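Local coordinates for purine nucleosidase, (IunH-1) (Sulfolobus solfataricus, PDB 3T8J), which belongs to the nucleosidase clan and, in this model of a four-chain assembly, holds a sodium ion at the end of a central mixed sheet, at residues Asp7-Glu12 and Ala161-Trp166; Asn156-Pro159 and Ile165-Asp168. All coordinates share one frame; numbering follows the deposited sequence.

Contact 1: residues Asp7-Glu12 and Ala161-Trp166; sequences DCDTAE and AEFNIW. With NA (sodium ion), chain B.
Asp-9 faces Phe-163 and Asn-164 through its carboxylate; only 70 Å² is buried between Asp7-Glu12 and Ala161-Trp166, about half of it on Asp-9, whose OD1 makes both close contacts. Asp-7 and Cys-8 end the strand before it, bringing the backbone to the metal site. At Asp-9, CG lies between the backbone N and carbonyl carbon (chi1 57°), which sends the carboxylate across the gap, and its two oxygens divide the work. OD2 binds the sodium ion at 2.3 Å; water 2 is a further ligand, its O 2.4 Å from the metal. Asp-9 OD1 lies at the edge of the Phe-163 ring, in the ring plane and 3.6 Å from CE2, and the carboxylate and ring planes are only 18° apart. Water 1 spans to the helix, 2.8 Å from Asp-9 OD1 and 2.7 Å from Asn-164 OD1; it has more acceptors in reach than protons, so the two bonds may not coexist. Farther along, Ala-11 is the N-cap of helix 12-23. On the facing segment, Glu-162 caps its own helix: OE2 accepts from Asn-164 N at 2.8 Å, from above the carboxylate plane, and OE1 from Ile-165 N at 3.1 Å. The two bonds hold the first turn of the helix, consistent with a fixed presentation of Phe-163 and Asn-164. Asp-9 OD1 also accepts from Asn-37 N, and Asn-164 has a further polar partner in Met-147. Asp-14, Ile-121 and Ser-122 complete the protein ligands of the sodium, in keeping with the aspartate-rich cluster of this family. The site thus lies at the end of strand 3-8, with strands 27-33 and 116-120 flanking it in the sheet and helix 163-167 facing it.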
ATOM      1  N   ASP A   7      27.655   5.356 -15.038  1.00 19.69           N
ATOM      2  CA  ASP A   7      27.281   4.548 -13.871  1.00 19.93           C
ATOM      3  C   ASP A   7      26.756   3.205 -14.362  1.00 20.53           C
ATOM      4  O   ASP A   7      25.764   3.147 -15.087  1.00 20.99           O
ATOM      5  CB  ASP A   7      26.241   5.313 -13.034  1.00 19.81           C
ATOM      6  CG  ASP A   7      25.944   4.643 -11.686  1.00 23.24           C
ATOM      7  OD1 ASP A   7      26.801   4.624 -10.764  1.00 22.70           O
ATOM      8  OD2 ASP A   7      24.814   4.097 -11.533  1.00 26.77           O
ATOM      9  N   CYS A   8      27.462   2.144 -13.957  1.00 20.05           N
ATOM     10  CA  CYS A   8      27.364   0.798 -14.547  1.00 20.48           C
ATOM     11  C   CYS A   8      27.091  -0.321 -13.525  1.00 20.30           C
ATOM     12  O   CYS A   8      27.822  -0.468 -12.537  1.00 20.69           O
ATOM     13  CB  CYS A   8      28.694   0.443 -15.231  1.00 21.46           C
ATOM     14  SG  CYS A   8      29.134   1.506 -16.586  1.00 23.87           S
ATOM     15  N   ASP A   9      26.074  -1.153 -13.811  1.00 20.33           N
ATOM     16  CA  ASP A   9      25.918  -2.495 -13.216  1.00 20.59           C
ATOM     17  C   ASP A   9      26.460  -3.473 -14.254  1.00 21.65           C
ATOM     18  O   ASP A   9      25.728  -4.149 -14.953  1.00 22.42           O
ATOM     19  CB  ASP A   9      24.471  -2.823 -12.765  1.00 19.45           C
ATOM     20  CG  ASP A   9      23.400  -2.721 -13.872  1.00 20.72           C
ATOM     21  OD1 ASP A   9      22.374  -3.437 -13.767  1.00 20.16           O
ATOM     22  OD2 ASP A   9      23.504  -1.891 -14.816  1.00 22.15           O
ATOM     23  N   THR A  10      27.779  -3.454 -14.385  1.00 22.11           N
ATOM     24  CA  THR A  10      28.443  -3.696 -15.674  1.00 22.73           C
ATOM     25  C   THR A  10      28.154  -5.039 -16.332  1.00 23.18           C
ATOM     26  O   THR A  10      28.590  -6.082 -15.838  1.00 24.48           O
ATOM     27  CB  THR A  10      29.974  -3.619 -15.508  1.00 22.41           C
ATOM     28  OG1 THR A  10      30.342  -2.594 -14.555  1.00 22.95           O
ATOM     29  CG2 THR A  10      30.646  -3.367 -16.868  1.00 24.41           C
ATOM     30  N   ALA A  11      27.439  -5.001 -17.452  1.00 23.33           N
ATOM     31  CA  ALA A  11      27.226  -6.151 -18.326  1.00 23.48           C
ATOM     32  C   ALA A  11      27.522  -5.686 -19.779  1.00 24.52           C
ATOM     33  O   ALA A  11      28.105  -4.599 -20.002  1.00 23.77           O
ATOM     34  CB  ALA A  11      25.786  -6.688 -18.152  1.00 23.88           C
ATOM     35  N   GLU A  12      27.148  -6.480 -20.776  1.00 24.86           N
ATOM     36  CA  GLU A  12      27.540  -6.210 -22.162  1.00 24.97           C
ATOM     37  C   GLU A  12      27.238  -4.791 -22.681  1.00 25.55           C
ATOM     38  O   GLU A  12      28.113  -4.136 -23.241  1.00 25.34           O
ATOM     39  CB  GLU A  12      26.979  -7.294 -23.103  1.00 26.85           C
ATOM     40  CG  GLU A  12      25.442  -7.253 -23.392  1.00 27.62           C
ATOM     41  CD  GLU A  12      24.555  -7.342 -22.155  1.00 28.26           C
ATOM     42  OE1 GLU A  12      24.440  -8.476 -21.607  1.00 30.92           O
ATOM     43  OE2 GLU A  12      23.973  -6.296 -21.743  1.00 28.39           O
ATOM     44  N   ALA A 161       7.235  -3.541 -15.020  1.00 19.14           N
ATOM     45  CA  ALA A 161       8.349  -2.693 -14.593  1.00 18.16           C
ATOM     46  C   ALA A 161       9.665  -3.055 -15.293  1.00 18.93           C
ATOM     47  O   ALA A 161       9.925  -4.252 -15.610  1.00 19.34           O
ATOM     48  CB  ALA A 161       8.523  -2.739 -13.065  1.00 19.07           C
ATOM     49  N   GLU A 162      10.491  -2.048 -15.479  1.00 18.15           N
ATOM     50  CA  GLU A 162      11.823  -2.139 -16.043  1.00 18.68           C
ATOM     51  C   GLU A 162      12.872  -2.308 -14.926  1.00 18.33           C
ATOM     52  O   GLU A 162      12.756  -1.755 -13.831  1.00 18.46           O
ATOM     53  CB  GLU A 162      12.100  -0.902 -16.903  1.00 19.29           C
ATOM     54  CG  GLU A 162      13.449  -0.848 -17.552  1.00 19.77           C
ATOM     55  CD  GLU A 162      14.535  -0.364 -16.620  1.00 21.38           C
ATOM     56  OE1 GLU A 162      14.242   0.485 -15.728  1.00 21.39           O
ATOM     57  OE2 GLU A 162      15.692  -0.800 -16.804  1.00 21.30           O
ATOM     58  N   PHE A 163      13.908  -3.094 -15.219  1.00 18.63           N
ATOM     59  CA  PHE A 163      14.893  -3.516 -14.239  1.00 18.09           C
ATOM     60  C   PHE A 163      15.568  -2.395 -13.439  1.00 17.08           C
ATOM     61  O   PHE A 163      15.606  -2.460 -12.214  1.00 17.95           O
ATOM     62  CB  PHE A 163      15.964  -4.346 -14.947  1.00 19.07           C
ATOM     63  CG  PHE A 163      16.977  -4.956 -14.031  1.00 18.58           C
ATOM     64  CD1 PHE A 163      16.662  -6.106 -13.313  1.00 20.09           C
ATOM     65  CD2 PHE A 163      18.248  -4.415 -13.907  1.00 20.32           C
ATOM     66  CE1 PHE A 163      17.603  -6.693 -12.469  1.00 19.92           C
ATOM     67  CE2 PHE A 163      19.189  -5.010 -13.079  1.00 21.31           C
ATOM     68  CZ  PHE A 163      18.873  -6.166 -12.383  1.00 19.48           C
ATOM     69  N   ASN A 164      16.124  -1.392 -14.113  1.00 17.25           N
ATOM     70  CA  ASN A 164      16.907  -0.363 -13.391  1.00 17.63           C
ATOM     71  C   ASN A 164      16.061   0.339 -12.324  1.00 18.12           C
ATOM     72  O   ASN A 164      16.516   0.534 -11.194  1.00 18.25           O
ATOM     73  CB  ASN A 164      17.476   0.682 -14.349  1.00 18.26           C
ATOM     74  CG  ASN A 164      18.604   0.140 -15.192  1.00 18.92           C
ATOM     75  OD1 ASN A 164      19.201  -0.895 -14.866  1.00 19.49           O
ATOM     76  ND2 ASN A 164      18.938   0.851 -16.297  1.00 19.32           N
ATOM     77  N   ILE A 165      14.828   0.704 -12.679  1.00 17.88           N
ATOM     78  CA  ILE A 165      13.941   1.367 -11.716  1.00 17.21           C
ATOM     79  C   ILE A 165      13.476   0.388 -10.636  1.00 16.98           C
ATOM     80  O   ILE A 165      13.463   0.709  -9.437  1.00 17.30           O
ATOM     81  CB  ILE A 165      12.726   2.015 -12.415  1.00 17.39           C
ATOM     82  CG1 ILE A 165      13.174   2.953 -13.549  1.00 18.19           C
ATOM     83  CG2 ILE A 165      11.801   2.780 -11.395  1.00 17.96           C
ATOM     84  CD1 ILE A 165      14.066   4.116 -13.092  1.00 20.78           C
ATOM     85  N   TRP A 166      13.103  -0.838 -11.041  1.00 16.75           N
ATOM     86  CA  TRP A 166      12.623  -1.853 -10.099  1.00 16.45           C
ATOM     87  C   TRP A 166      13.685  -2.228  -9.014  1.00 15.87           C
ATOM     88  O   TRP A 166      13.330  -2.460  -7.855  1.00 15.85           O
ATOM     89  CB  TRP A 166      12.209  -3.124 -10.886  1.00 17.10           C
ATOM     90  CG  TRP A 166      11.744  -4.248 -10.022  1.00 16.65           C
ATOM     91  CD1 TRP A 166      10.459  -4.512  -9.594  1.00 17.43           C
ATOM     92  CD2 TRP A 166      12.560  -5.294  -9.477  1.00 18.38           C
ATOM     93  NE1 TRP A 166      10.433  -5.633  -8.794  1.00 19.96           N
ATOM     94  CE2 TRP A 166      11.717  -6.125  -8.701  1.00 19.36           C
ATOM     95  CE3 TRP A 166      13.933  -5.593  -9.543  1.00 19.00           C
ATOM     96  CZ2 TRP A 166      12.196  -7.237  -8.022  1.00 21.17           C
ATOM     97  CZ3 TRP A 166      14.394  -6.701  -8.866  1.00 20.88           C
ATOM     98  CH2 TRP A 166      13.531  -7.504  -8.111  1.00 20.68           C
TER
HETATM   99 NA    NA B 401      23.659  -0.539 -16.647  1.00 24.44          NA
HETATM  100  O   HOH W   1      20.795  -2.809 -15.961  1.00 17.14           O
HETATM  101  O   HOH W   2      22.998  -2.326 -18.031  1.00 21.68           O

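Contact 2: residues Asn156-Pro159 and Ile165-Asp168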
ATOM      1  N   ASN A 156      10.359  -5.682 -18.292  1.00 21.04           N
ATOM      2  CA  ASN A 156      11.255  -6.844 -18.465  1.00 21.17           C
ATOM      3  C   ASN A 156      11.450  -7.665 -17.193  1.00 21.74           C
ATOM      4  O   ASN A 156      11.257  -8.890 -17.204  1.00 23.28           O
ATOM      5  CB  ASN A 156      12.583  -6.471 -19.151  1.00 20.84           C
ATOM      6  CG  ASN A 156      13.432  -5.420 -18.431  1.00 21.41           C
ATOM      7  OD1 ASN A 156      13.032  -4.812 -17.443  1.00 20.62           O
ATOM      8  ND2 ASN A 156      14.646  -5.205 -18.951  1.00 23.58           N
ATOM      9  N   ILE A 157      11.772  -7.015 -16.080  1.00 20.35           N
ATOM     10  CA  ILE A 157      12.005  -7.750 -14.832  1.00 20.61           C
ATOM     11  C   ILE A 157      10.694  -8.278 -14.245  1.00 20.72           C
ATOM     12  O   ILE A 157      10.667  -9.381 -13.704  1.00 20.83           O
ATOM     13  CB  ILE A 157      12.811  -6.896 -13.804  1.00 19.34           C
ATOM     14  CG1 ILE A 157      13.214  -7.743 -12.589  1.00 20.41           C
ATOM     15  CG2 ILE A 157      12.062  -5.590 -13.392  1.00 19.09           C
ATOM     16  CD1 ILE A 157      14.107  -8.961 -12.880  1.00 22.62           C
ATOM     17  N   THR A 158       9.626  -7.497 -14.323  1.00 18.31           N
ATOM     18  CA  THR A 158       8.264  -7.950 -14.046  1.00 18.57           C
ATOM     19  C   THR A 158       7.436  -7.635 -15.290  1.00 18.69           C
ATOM     20  O   THR A 158       7.909  -6.918 -16.195  1.00 18.95           O
ATOM     21  CB  THR A 158       7.633  -7.323 -12.807  1.00 18.31           C
ATOM     22  OG1 THR A 158       7.165  -5.991 -13.159  1.00 19.79           O
ATOM     23  CG2 THR A 158       8.588  -7.230 -11.640  1.00 19.37           C
ATOM     24  N   PRO A 159       6.197  -8.131 -15.354  1.00 20.02           N
ATOM     25  CA  PRO A 159       5.386  -7.798 -16.522  1.00 20.41           C
ATOM     26  C   PRO A 159       5.225  -6.286 -16.788  1.00 20.96           C
ATOM     27  O   PRO A 159       5.074  -5.882 -17.934  1.00 22.72           O
ATOM     28  CB  PRO A 159       4.043  -8.415 -16.190  1.00 22.10           C
ATOM     29  CG  PRO A 159       4.385  -9.599 -15.353  1.00 22.67           C
ATOM     30  CD  PRO A 159       5.540  -9.138 -14.507  1.00 20.11           C
ATOM     31  N   ILE A 165      14.828   0.704 -12.679  1.00 17.88           N
ATOM     32  CA  ILE A 165      13.941   1.367 -11.716  1.00 17.21           C
ATOM     33  C   ILE A 165      13.476   0.388 -10.636  1.00 16.98           C
ATOM     34  O   ILE A 165      13.463   0.709  -9.437  1.00 17.30           O
ATOM     35  CB  ILE A 165      12.726   2.015 -12.415  1.00 17.39           C
ATOM     36  CG1 ILE A 165      13.174   2.953 -13.549  1.00 18.19           C
ATOM     37  CG2 ILE A 165      11.801   2.780 -11.395  1.00 17.96           C
ATOM     38  CD1 ILE A 165      14.066   4.116 -13.092  1.00 20.78           C
ATOM     39  N   TRP A 166      13.103  -0.838 -11.041  1.00 16.75           N
ATOM     40  CA  TRP A 166      12.623  -1.853 -10.099  1.00 16.45           C
ATOM     41  C   TRP A 166      13.685  -2.228  -9.014  1.00 15.87           C
ATOM     42  O   TRP A 166      13.330  -2.460  -7.855  1.00 15.85           O
ATOM     43  CB  TRP A 166      12.209  -3.124 -10.886  1.00 17.10           C
ATOM     44  CG  TRP A 166      11.744  -4.248 -10.022  1.00 16.65           C
ATOM     45  CD1 TRP A 166      10.459  -4.512  -9.594  1.00 17.43           C
ATOM     46  CD2 TRP A 166      12.560  -5.294  -9.477  1.00 18.38           C
ATOM     47  NE1 TRP A 166      10.433  -5.633  -8.794  1.00 19.96           N
ATOM     48  CE2 TRP A 166      11.717  -6.125  -8.701  1.00 19.36           C
ATOM     49  CE3 TRP A 166      13.933  -5.593  -9.543  1.00 19.00           C
ATOM     50  CZ2 TRP A 166      12.196  -7.237  -8.022  1.00 21.17           C
ATOM     51  CZ3 TRP A 166      14.394  -6.701  -8.866  1.00 20.88           C
ATOM     52  CH2 TRP A 166      13.531  -7.504  -8.111  1.00 20.68           C
ATOM     53  N   VAL A 167      14.953  -2.312  -9.394  1.00 16.12           N
ATOM     54  CA  VAL A 167      16.020  -2.736  -8.442  1.00 16.74           C
ATOM     55  C   VAL A 167      16.045  -1.831  -7.221  1.00 16.69           C
ATOM     56  O   VAL A 167      16.107  -2.285  -6.074  1.00 16.95           O
ATOM     57  CB  VAL A 167      17.390  -2.815  -9.116  1.00 16.61           C
ATOM     58  CG1 VAL A 167      18.540  -2.816  -8.081  1.00 18.54           C
ATOM     59  CG2 VAL A 167      17.487  -4.067 -10.038  1.00 19.09           C
ATOM     60  N   ASP A 168      15.936  -0.522  -7.485  1.00 16.05           N
ATOM     61  CA  ASP A 168      15.963   0.478  -6.414  1.00 15.33           C
ATOM     62  C   ASP A 168      14.983   1.602  -6.709  1.00 15.86           C
ATOM     63  O   ASP A 168      15.377   2.666  -7.175  1.00 16.50           O
ATOM     64  CB  ASP A 168      17.368   0.985  -6.107  1.00 15.84           C
ATOM     65  CG  ASP A 168      17.443   1.711  -4.766  1.00 16.57           C
ATOM     66  OD1 ASP A 168      16.374   2.038  -4.198  1.00 16.83           O
ATOM     67  OD2 ASP A 168      18.567   1.962  -4.259  1.00 17.32           O
TER
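Trp-166 packs its indole against Ile-157 and Thr-158, the two residues of the loop that account for this 143 Å² contact. Its CG is anti to the backbone N (chi1 178°), which carries the ring away from the helix and toward the loop. Trp-166 CB comes first, 3.5 Å from Ile-157 CG2, an apolar contact. Trp-166 CG follows, 3.6 Å from Ile-157 CG2. Beyond CG the indole divides between two neighbours. On the pyrrole side it meets the methyl of Thr-158, whose CG2 is 3.9 Å from Trp-166 CD1 and 3.7 Å from Trp-166 NE1. On the benzene side, CD2, CE3 and CZ3 run beneath Ile-157 CG1, whose nearest approach is 3.8 Å, to Trp-166 CE3. This is a CH-pi contact, since Ile-157 CG1 is 4.0 Å from the centroid of the six-membered ring of Trp-166 and only 20° off the ring normal. The two side chains cross at about a right angle, and Ile-157 sets both branches against the indole: CG1, anti to the backbone N (chi1 -172°), covers the six-membered ring, whereas CG2 covers the CB-CG end. Thr-158 divides its own branches, giving CG2 to the indole while OG1 accepts from Val-160 N. Arg-269 adds a cation-pi contact to Trp-166. The other side of the loop belongs to the assembly: Ile-157 O accepts from Thr-281 OG1, and Pro-159 O from Arg-276 NH1, both of the second subunit. The OG1 bond from Thr-158 to the residue two places on makes an ST turn, and the whole is a loop folded back, by aliphatic-on-indole packing, onto the helix that follows it, sandwiched between that helix and a subunit interface.

How the contacts relate
Contact 1 and contact 2 have centres 9 Å apart and share helix 163-167; their segments overlap at Ile-165 and Trp-166. Along the chain Asp7-Glu12 comes first, far upstream, then Asn156-Pro159, Ala161-Trp166 and the overlapping Ile165-Asp168. Contact 1 joins the helix to the end of strand 3-8 and the sodium site, about 6 Å from the centre of the chain, against about 14 Å for contact 2, which joins it to the loop before it, where the second subunit is reached. A probable hydrogen bond, Phe-163 N to Asn-156 OD1 at 2.9 Å, ties the two directly. One short helix therefore links the metal site to a loop at the subunit interface.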